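Local coordinates for hypothetical protein PH1109 (Pyrococcus horikoshii, PDB 2D59) that is of unknown function but belongs to the CoA-binding-domain family, with a Rossmann-like fold built round a parallel five-stranded sheet, at residues N39-Y44 / N130-R135; A26-S31 / E79-F84. All coordinates share one frame; numbering follows the deposited sequence.

Interaction 1 (N39-Y44 / N130-R135)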
ATOM      1  N   ASN A  39       8.236  -0.124   7.735  1.00 16.21           N
ATOM      2  CA  ASN A  39       8.129  -0.974   8.917  1.00 18.85           C
ATOM      3  C   ASN A  39       7.139  -0.373   9.914  1.00 17.34           C
ATOM      4  O   ASN A  39       6.268  -1.070  10.439  1.00 18.13           O
ATOM      5  CB  ASN A  39       9.509  -1.149   9.567  1.00 20.11           C
ATOM      6  CG  ASN A  39       9.492  -2.135  10.721  1.00 15.50           C
ATOM      7  OD1 ASN A  39       9.112  -1.799  11.844  1.00 17.23           O
ATOM      8  ND2 ASN A  39       9.899  -3.365  10.446  1.00 17.07           N
ATOM      9  N   ILE A  40       7.273   0.925  10.161  1.00 18.22           N
ATOM     10  CA  ILE A  40       6.390   1.628  11.083  1.00 16.20           C
ATOM     11  C   ILE A  40       4.919   1.426  10.701  1.00 18.51           C
ATOM     12  O   ILE A  40       4.089   1.065  11.542  1.00 17.98           O
ATOM     13  CB  ILE A  40       6.704   3.132  11.074  1.00 18.92           C
ATOM     14  CG1 ILE A  40       8.132   3.356  11.580  1.00 22.15           C
ATOM     15  CG2 ILE A  40       5.695   3.887  11.942  1.00 17.64           C
ATOM     16  CD1 ILE A  40       8.623   4.774  11.412  1.00 23.41           C
ATOM     17  N   VAL A  41       4.607   1.656   9.430  1.00 17.37           N
ATOM     18  CA  VAL A  41       3.235   1.512   8.948  1.00 15.26           C
ATOM     19  C   VAL A  41       2.763   0.058   8.972  1.00 17.25           C
ATOM     20  O   VAL A  41       1.642  -0.233   9.391  1.00 16.22           O
ATOM     21  CB  VAL A  41       3.093   2.080   7.517  1.00 17.16           C
ATOM     22  CG1 VAL A  41       1.673   1.878   7.011  1.00 16.54           C
ATOM     23  CG2 VAL A  41       3.445   3.565   7.513  1.00 18.58           C
ATOM     24  N   MET A  42       3.608  -0.869   8.536  1.00 17.35           N
ATOM     25  CA  MET A  42       3.194  -2.267   8.552  1.00 16.67           C
ATOM     26  C   MET A  42       2.889  -2.725   9.974  1.00 17.44           C
ATOM     27  O   MET A  42       1.895  -3.409  10.220  1.00 16.41           O
ATOM     28  CB  MET A  42       4.277  -3.164   7.953  1.00 18.46           C
ATOM     29  CG  MET A  42       3.855  -4.621   7.870  1.00 16.97           C
ATOM     30  SD  MET A  42       5.023  -5.607   6.908  1.00 18.49           S
ATOM     31  CE  MET A  42       4.464  -7.270   7.311  1.00 19.27           C
ATOM     32  N   LYS A  43       3.748  -2.350  10.917  1.00 14.31           N
ATOM     33  CA  LYS A  43       3.551  -2.742  12.305  1.00 17.35           C
ATOM     34  C   LYS A  43       2.190  -2.245  12.794  1.00 18.58           C
ATOM     35  O   LYS A  43       1.443  -2.981  13.435  1.00 18.93           O
ATOM     36  CB  LYS A  43       4.670  -2.163  13.173  1.00 18.67           C
ATOM     37  CG  LYS A  43       4.603  -2.570  14.636  1.00 30.40           C
ATOM     38  CD  LYS A  43       5.777  -1.992  15.413  1.00 35.00           C
ATOM     39  CE  LYS A  43       5.695  -2.333  16.890  1.00 35.15           C
ATOM     40  NZ  LYS A  43       6.835  -1.744  17.645  1.00 45.46           N
ATOM     41  N   TYR A  44       1.879  -0.996  12.468  1.00 18.08           N
ATOM     42  CA  TYR A  44       0.615  -0.384  12.865  1.00 15.10           C
ATOM     43  C   TYR A  44      -0.569  -1.127  12.248  1.00 16.98           C
ATOM     44  O   TYR A  44      -1.560  -1.409  12.928  1.00 18.23           O
ATOM     45  CB  TYR A  44       0.603   1.090  12.438  1.00 16.07           C
ATOM     46  CG  TYR A  44      -0.683   1.822  12.752  1.00 18.78           C
ATOM     47  CD1 TYR A  44      -1.777   1.751  11.891  1.00 15.65           C
ATOM     48  CD2 TYR A  44      -0.810   2.571  13.923  1.00 15.52           C
ATOM     49  CE1 TYR A  44      -2.971   2.409  12.188  1.00 17.94           C
ATOM     50  CE2 TYR A  44      -1.997   3.230  14.229  1.00 18.80           C
ATOM     51  CZ  TYR A  44      -3.072   3.144  13.360  1.00 18.04           C
ATOM     52  OH  TYR A  44      -4.253   3.781  13.672  1.00 21.32           O
ATOM     53  N   ASN A 130      -0.061  10.245  -2.034  1.00 18.27           N
ATOM     54  CA  ASN A 130       0.583  11.168  -1.117  1.00 19.79           C
ATOM     55  C   ASN A 130      -0.145  11.249   0.218  1.00 18.31           C
ATOM     56  O   ASN A 130      -0.463  12.330   0.715  1.00 18.49           O
ATOM     57  CB  ASN A 130       0.715  12.554  -1.747  1.00 23.40           C
ATOM     58  CG  ASN A 130       1.941  13.288  -1.251  1.00 28.88           C
ATOM     59  OD1 ASN A 130       3.033  12.718  -1.210  1.00 30.06           O
ATOM     60  ND2 ASN A 130       1.775  14.552  -0.878  1.00 30.96           N
ATOM     61  N   ARG A 131      -0.420  10.072   0.772  1.00 15.16           N
ATOM     62  CA  ARG A 131      -1.063   9.913   2.068  1.00 15.33           C
ATOM     63  C   ARG A 131      -0.379   8.691   2.670  1.00 15.90           C
ATOM     64  O   ARG A 131       0.260   7.920   1.955  1.00 18.07           O
ATOM     65  CB  ARG A 131      -2.561   9.602   1.936  1.00 16.59           C
ATOM     66  CG  ARG A 131      -3.403  10.614   1.183  1.00 18.54           C
ATOM     67  CD  ARG A 131      -4.870  10.233   1.351  1.00 17.74           C
ATOM     68  NE  ARG A 131      -5.765  10.932   0.434  1.00 21.60           N
ATOM     69  CZ  ARG A 131      -6.680  11.820   0.810  1.00 20.46           C
ATOM     70  NH1 ARG A 131      -6.822  12.130   2.091  1.00 24.75           N
ATOM     71  NH2 ARG A 131      -7.463  12.386  -0.097  1.00 23.39           N
ATOM     72  N   CYS A 132      -0.514   8.514   3.977  1.00 14.26           N
ATOM     73  CA  CYS A 132       0.068   7.368   4.654  1.00 14.52           C
ATOM     74  C   CYS A 132      -1.071   6.541   5.239  1.00 15.01           C
ATOM     75  O   CYS A 132      -1.953   7.088   5.899  1.00 17.84           O
ATOM     76  CB  CYS A 132       0.999   7.832   5.773  1.00 17.33           C
ATOM     77  SG  CYS A 132       1.612   6.489   6.806  1.00 18.96           S
ATOM     78  N   MET A 133      -1.066   5.232   5.002  1.00 16.29           N
ATOM     79  CA  MET A 133      -2.138   4.386   5.524  1.00 14.37           C
ATOM     80  C   MET A 133      -2.294   4.503   7.036  1.00 14.37           C
ATOM     81  O   MET A 133      -3.411   4.500   7.549  1.00 17.45           O
ATOM     82  CB  MET A 133      -1.924   2.921   5.131  1.00 18.72           C
ATOM     83  CG  MET A 133      -2.193   2.637   3.655  1.00 16.73           C
ATOM     84  SD  MET A 133      -2.438   0.872   3.317  1.00 19.17           S
ATOM     85  CE  MET A 133      -4.178   0.670   3.832  1.00 16.28           C
ATOM     86  N   MET A 134      -1.178   4.610   7.749  1.00 15.91           N
ATOM     87  CA  MET A 134      -1.230   4.738   9.198  1.00 18.96           C
ATOM     88  C   MET A 134      -1.783   6.094   9.622  1.00 17.99           C
ATOM     89  O   MET A 134      -2.668   6.171  10.480  1.00 21.32           O
ATOM     90  CB  MET A 134       0.163   4.561   9.801  1.00 17.82           C
ATOM     91  CG  MET A 134       0.202   4.849  11.285  1.00 16.29           C
ATOM     92  SD  MET A 134       1.820   4.514  11.992  1.00 21.48           S
ATOM     93  CE  MET A 134       2.704   5.970  11.503  1.00 25.49           C
ATOM     94  N   ARG A 135      -1.247   7.159   9.032  1.00 15.90           N
ATOM     95  CA  ARG A 135      -1.690   8.508   9.351  1.00 19.46           C
ATOM     96  C   ARG A 135      -3.186   8.657   9.097  1.00 19.44           C
ATOM     97  O   ARG A 135      -3.916   9.199   9.930  1.00 19.75           O
ATOM     98  CB  ARG A 135      -0.931   9.532   8.506  1.00 22.45           C
ATOM     99  CG  ARG A 135      -1.026  10.951   9.047  1.00 33.02           C
ATOM    100  CD  ARG A 135       0.315  11.411   9.606  1.00 48.74           C
ATOM    101  NE  ARG A 135       1.222  11.854   8.549  1.00 53.81           N
ATOM    102  CZ  ARG A 135       2.516  12.106   8.729  1.00 59.45           C
ATOM    103  NH1 ARG A 135       3.260  12.513   7.711  1.00 60.71           N
ATOM    104  NH2 ARG A 135       3.069  11.938   9.923  1.00 61.14           N
TER
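M134 is the bump of this contact, and I40, V41 and Y44 form the hollow that receives it. The setting is a Rossmann-like α/β fold, in which helix 37-47 and the start of helix 133-141 lie next to each other against one face of the parallel sheet. No hydrogen bond joins the two segments; they meet through apolar, CH-pi and sulfur-aromatic contacts. With CG anti to the backbone N (chi1 173°), the M134 chain runs out from its helix toward helix 37-47. CG then sits over one face of the Y44 ring, a CH-pi contact 3.6 Å from the ring centroid and 17° off its normal. Beyond it SD meets the same ring obliquely, at 4.4 Å from the centroid, a Met-aromatic contact. The chain bends at chi3, 79°, and this turn carries CE to I40 CG2, 3.7 Å away. V41 straddles the start of the second helix: CG1 rests near M133 CB and the backbone N of M134, while CG2 lies between C132 SG and M134 CB. The Y44 hydroxyl is spoken for by H137, to whose ND1 it is hydrogen-bonded, and H48 stacks on the tyrosine ring. C132 is the N-cap of helix 133-141, its SG accepting a weak bond from R135 N at 3.7 Å; that same sulfur lies 3.5 Å from V41 CG2.

Interaction 2 (A26-S31 / E79-F84)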
ATOM      1  N   ALA A  26      -1.012  -5.567   0.339  1.00 21.12           N
ATOM      2  CA  ALA A  26       0.279  -6.015  -0.154  1.00 20.07           C
ATOM      3  C   ALA A  26       1.142  -4.781   0.100  1.00 21.90           C
ATOM      4  O   ALA A  26       0.914  -3.724  -0.494  1.00 22.35           O
ATOM      5  CB  ALA A  26       0.209  -6.325  -1.642  1.00 23.23           C
ATOM      6  N   LEU A  27       2.114  -4.900   0.997  1.00 18.02           N
ATOM      7  CA  LEU A  27       2.958  -3.760   1.325  1.00 16.54           C
ATOM      8  C   LEU A  27       4.312  -3.886   0.638  1.00 21.84           C
ATOM      9  O   LEU A  27       5.182  -4.644   1.073  1.00 21.00           O
ATOM     10  CB  LEU A  27       3.109  -3.660   2.847  1.00 18.99           C
ATOM     11  CG  LEU A  27       3.609  -2.329   3.415  1.00 20.27           C
ATOM     12  CD1 LEU A  27       2.895  -2.021   4.733  1.00 19.94           C
ATOM     13  CD2 LEU A  27       5.115  -2.392   3.605  1.00 21.41           C
ATOM     14  N   VAL A  28       4.464  -3.126  -0.445  1.00 21.22           N
ATOM     15  CA  VAL A  28       5.675  -3.124  -1.260  1.00 20.37           C
ATOM     16  C   VAL A  28       6.764  -2.232  -0.683  1.00 23.31           C
ATOM     17  O   VAL A  28       6.523  -1.074  -0.335  1.00 22.38           O
ATOM     18  CB  VAL A  28       5.352  -2.661  -2.695  1.00 22.91           C
ATOM     19  CG1 VAL A  28       6.594  -2.740  -3.563  1.00 25.08           C
ATOM     20  CG2 VAL A  28       4.232  -3.516  -3.271  1.00 23.58           C
ATOM     21  N   GLY A  29       7.975  -2.772  -0.601  1.00 22.58           N
ATOM     22  CA  GLY A  29       9.076  -2.015  -0.043  1.00 18.16           C
ATOM     23  C   GLY A  29       9.222  -2.328   1.432  1.00 18.72           C
ATOM     24  O   GLY A  29       9.889  -1.597   2.164  1.00 24.23           O
ATOM     25  N   ALA A  30       8.593  -3.418   1.864  1.00 19.31           N
ATOM     26  CA  ALA A  30       8.647  -3.842   3.260  1.00 20.82           C
ATOM     27  C   ALA A  30      10.093  -3.934   3.734  1.00 24.01           C
ATOM     28  O   ALA A  30      10.981  -4.325   2.975  1.00 22.57           O
ATOM     29  CB  ALA A  30       7.953  -5.187   3.426  1.00 20.25           C
ATOM     30  N   SER A  31      10.318  -3.583   4.996  1.00 19.98           N
ATOM     31  CA  SER A  31      11.661  -3.598   5.562  1.00 22.03           C
ATOM     32  C   SER A  31      11.662  -3.999   7.033  1.00 22.09           C
ATOM     33  O   SER A  31      10.751  -3.651   7.782  1.00 20.93           O
ATOM     34  CB  SER A  31      12.289  -2.209   5.411  1.00 26.63           C
ATOM     35  OG  SER A  31      13.509  -2.109   6.123  1.00 25.55           O
ATOM     36  N   GLU A  79      -6.173  -6.597  -2.095  1.00 27.30           N
ATOM     37  CA  GLU A  79      -7.092  -5.524  -2.450  1.00 21.38           C
ATOM     38  C   GLU A  79      -6.369  -4.187  -2.566  1.00 26.10           C
ATOM     39  O   GLU A  79      -6.642  -3.403  -3.475  1.00 25.48           O
ATOM     40  CB  GLU A  79      -8.205  -5.439  -1.409  1.00 23.65           C
ATOM     41  CG  GLU A  79      -8.929  -6.770  -1.204  1.00 25.69           C
ATOM     42  CD  GLU A  79      -9.841  -6.774   0.006  1.00 27.00           C
ATOM     43  OE1 GLU A  79      -9.382  -6.393   1.102  1.00 25.21           O
ATOM     44  OE2 GLU A  79     -11.015  -7.171  -0.135  1.00 31.28           O
ATOM     45  N   VAL A  80      -5.438  -3.938  -1.649  1.00 23.72           N
ATOM     46  CA  VAL A  80      -4.680  -2.691  -1.651  1.00 19.21           C
ATOM     47  C   VAL A  80      -3.177  -2.919  -1.787  1.00 23.81           C
ATOM     48  O   VAL A  80      -2.586  -3.721  -1.062  1.00 22.56           O
ATOM     49  CB  VAL A  80      -4.913  -1.877  -0.347  1.00 19.76           C
ATOM     50  CG1 VAL A  80      -4.132  -0.565  -0.403  1.00 18.76           C
ATOM     51  CG2 VAL A  80      -6.397  -1.606  -0.149  1.00 19.86           C
ATOM     52  N   VAL A  81      -2.564  -2.215  -2.730  1.00 19.65           N
ATOM     53  CA  VAL A  81      -1.126  -2.306  -2.922  1.00 18.36           C
ATOM     54  C   VAL A  81      -0.550  -1.000  -2.378  1.00 19.37           C
ATOM     55  O   VAL A  81      -0.663   0.061  -2.999  1.00 21.22           O
ATOM     56  CB  VAL A  81      -0.757  -2.474  -4.406  1.00 21.25           C
ATOM     57  CG1 VAL A  81       0.759  -2.521  -4.560  1.00 25.52           C
ATOM     58  CG2 VAL A  81      -1.369  -3.760  -4.947  1.00 30.57           C
ATOM     59  N   ASP A  82       0.057  -1.102  -1.201  1.00 19.70           N
ATOM     60  CA  ASP A  82       0.635   0.030  -0.483  1.00 18.93           C
ATOM     61  C   ASP A  82       2.107   0.182  -0.854  1.00 19.18           C
ATOM     62  O   ASP A  82       2.944  -0.615  -0.431  1.00 19.34           O
ATOM     63  CB  ASP A  82       0.462  -0.235   1.013  1.00 18.48           C
ATOM     64  CG  ASP A  82       0.724   0.978   1.863  1.00 16.28           C
ATOM     65  OD1 ASP A  82       0.584   2.111   1.359  1.00 18.93           O
ATOM     66  OD2 ASP A  82       1.048   0.785   3.054  1.00 19.06           O
ATOM     67  N   LEU A  83       2.417   1.217  -1.633  1.00 17.55           N
ATOM     68  CA  LEU A  83       3.779   1.448  -2.119  1.00 17.71           C
ATOM     69  C   LEU A  83       4.712   2.333  -1.298  1.00 16.73           C
ATOM     70  O   LEU A  83       4.395   3.477  -0.986  1.00 18.15           O
ATOM     71  CB  LEU A  83       3.722   2.018  -3.538  1.00 18.25           C
ATOM     72  CG  LEU A  83       2.953   1.238  -4.606  1.00 21.68           C
ATOM     73  CD1 LEU A  83       2.742   2.137  -5.814  1.00 25.23           C
ATOM     74  CD2 LEU A  83       3.709  -0.028  -4.989  1.00 22.40           C
ATOM     75  N   PHE A  84       5.892   1.802  -0.993  1.00 21.02           N
ATOM     76  CA  PHE A  84       6.902   2.538  -0.245  1.00 23.62           C
ATOM     77  C   PHE A  84       8.177   2.724  -1.069  1.00 29.04           C
ATOM     78  O   PHE A  84       9.176   3.243  -0.569  1.00 36.25           O
ATOM     79  CB  PHE A  84       7.227   1.809   1.063  1.00 20.91           C
ATOM     80  CG  PHE A  84       6.181   1.983   2.127  1.00 18.93           C
ATOM     81  CD1 PHE A  84       6.218   3.080   2.983  1.00 18.83           C
ATOM     82  CD2 PHE A  84       5.145   1.062   2.259  1.00 19.48           C
ATOM     83  CE1 PHE A  84       5.234   3.259   3.959  1.00 16.04           C
ATOM     84  CE2 PHE A  84       4.158   1.232   3.229  1.00 21.09           C
ATOM     85  CZ  PHE A  84       4.204   2.331   4.080  1.00 15.77           C
TER
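Four backbone hydrogen bonds join A26-V28 to V80-F84, and donor and acceptor alternate between the strands from one bond to the next. A26 N donates to V80 O at 2.8 Å, almost straight at 173°, and A26 O accepts from D82 N at 2.8 Å, so both polar backbone atoms of this alanine are spent on the same neighbouring strand. V28 does likewise two residues on: its N gives to D82 O, and its O takes F84 N at 3.0 Å. These last two bonds are more bent, with donors tilted from the carbonyl planes. L27, between A26 and V28, turns its backbone the other way and bonds to Y53 and V55 of strand 51-55. This is the parallel pairing at the centre of a Rossmann-like sheet, strand 24-28 between its neighbours 51-55 and 80-83. Side chains pair on both faces: V28 CG2 meets V81 CG1 on the side covered by helix 87-100, while L27 lies beside D82 on the other. The D82 carboxylate is buried; OD1 accepts from Q108 NE2, whereas OD2 has L27 CD1 at 3.8 Å. Overlapping the end of the strand, a type II turn runs from L27 to A30, with G29 at a positive phi of 94°. F84 CE2 packs on L27 CG at 3.6 Å, and the edge of its ring faces V28 O in plane.

In the fold
Interactions 1 and 2 have centres 10 Å apart and are successive layers of one fold: the strand pair of interaction 2 lies beneath the helices of interaction 1. Strand 24-28 leads through the following loop into helix 37-47, so each interaction takes one segment from this strand-to-helix unit. N39 ND2, 2.8 Å from S31 O, ties the helix back to the loop before it, probably by a hydrogen bond. The layers then mesh through side chains: V41 CB rests 3.6 Å from F84 CZ, M42 CB 3.7 Å from L27 CD1. On the 133-141 side, M133 SD comes within 3.5 Å of D82 CG, bringing a thioether against the buried carboxylate.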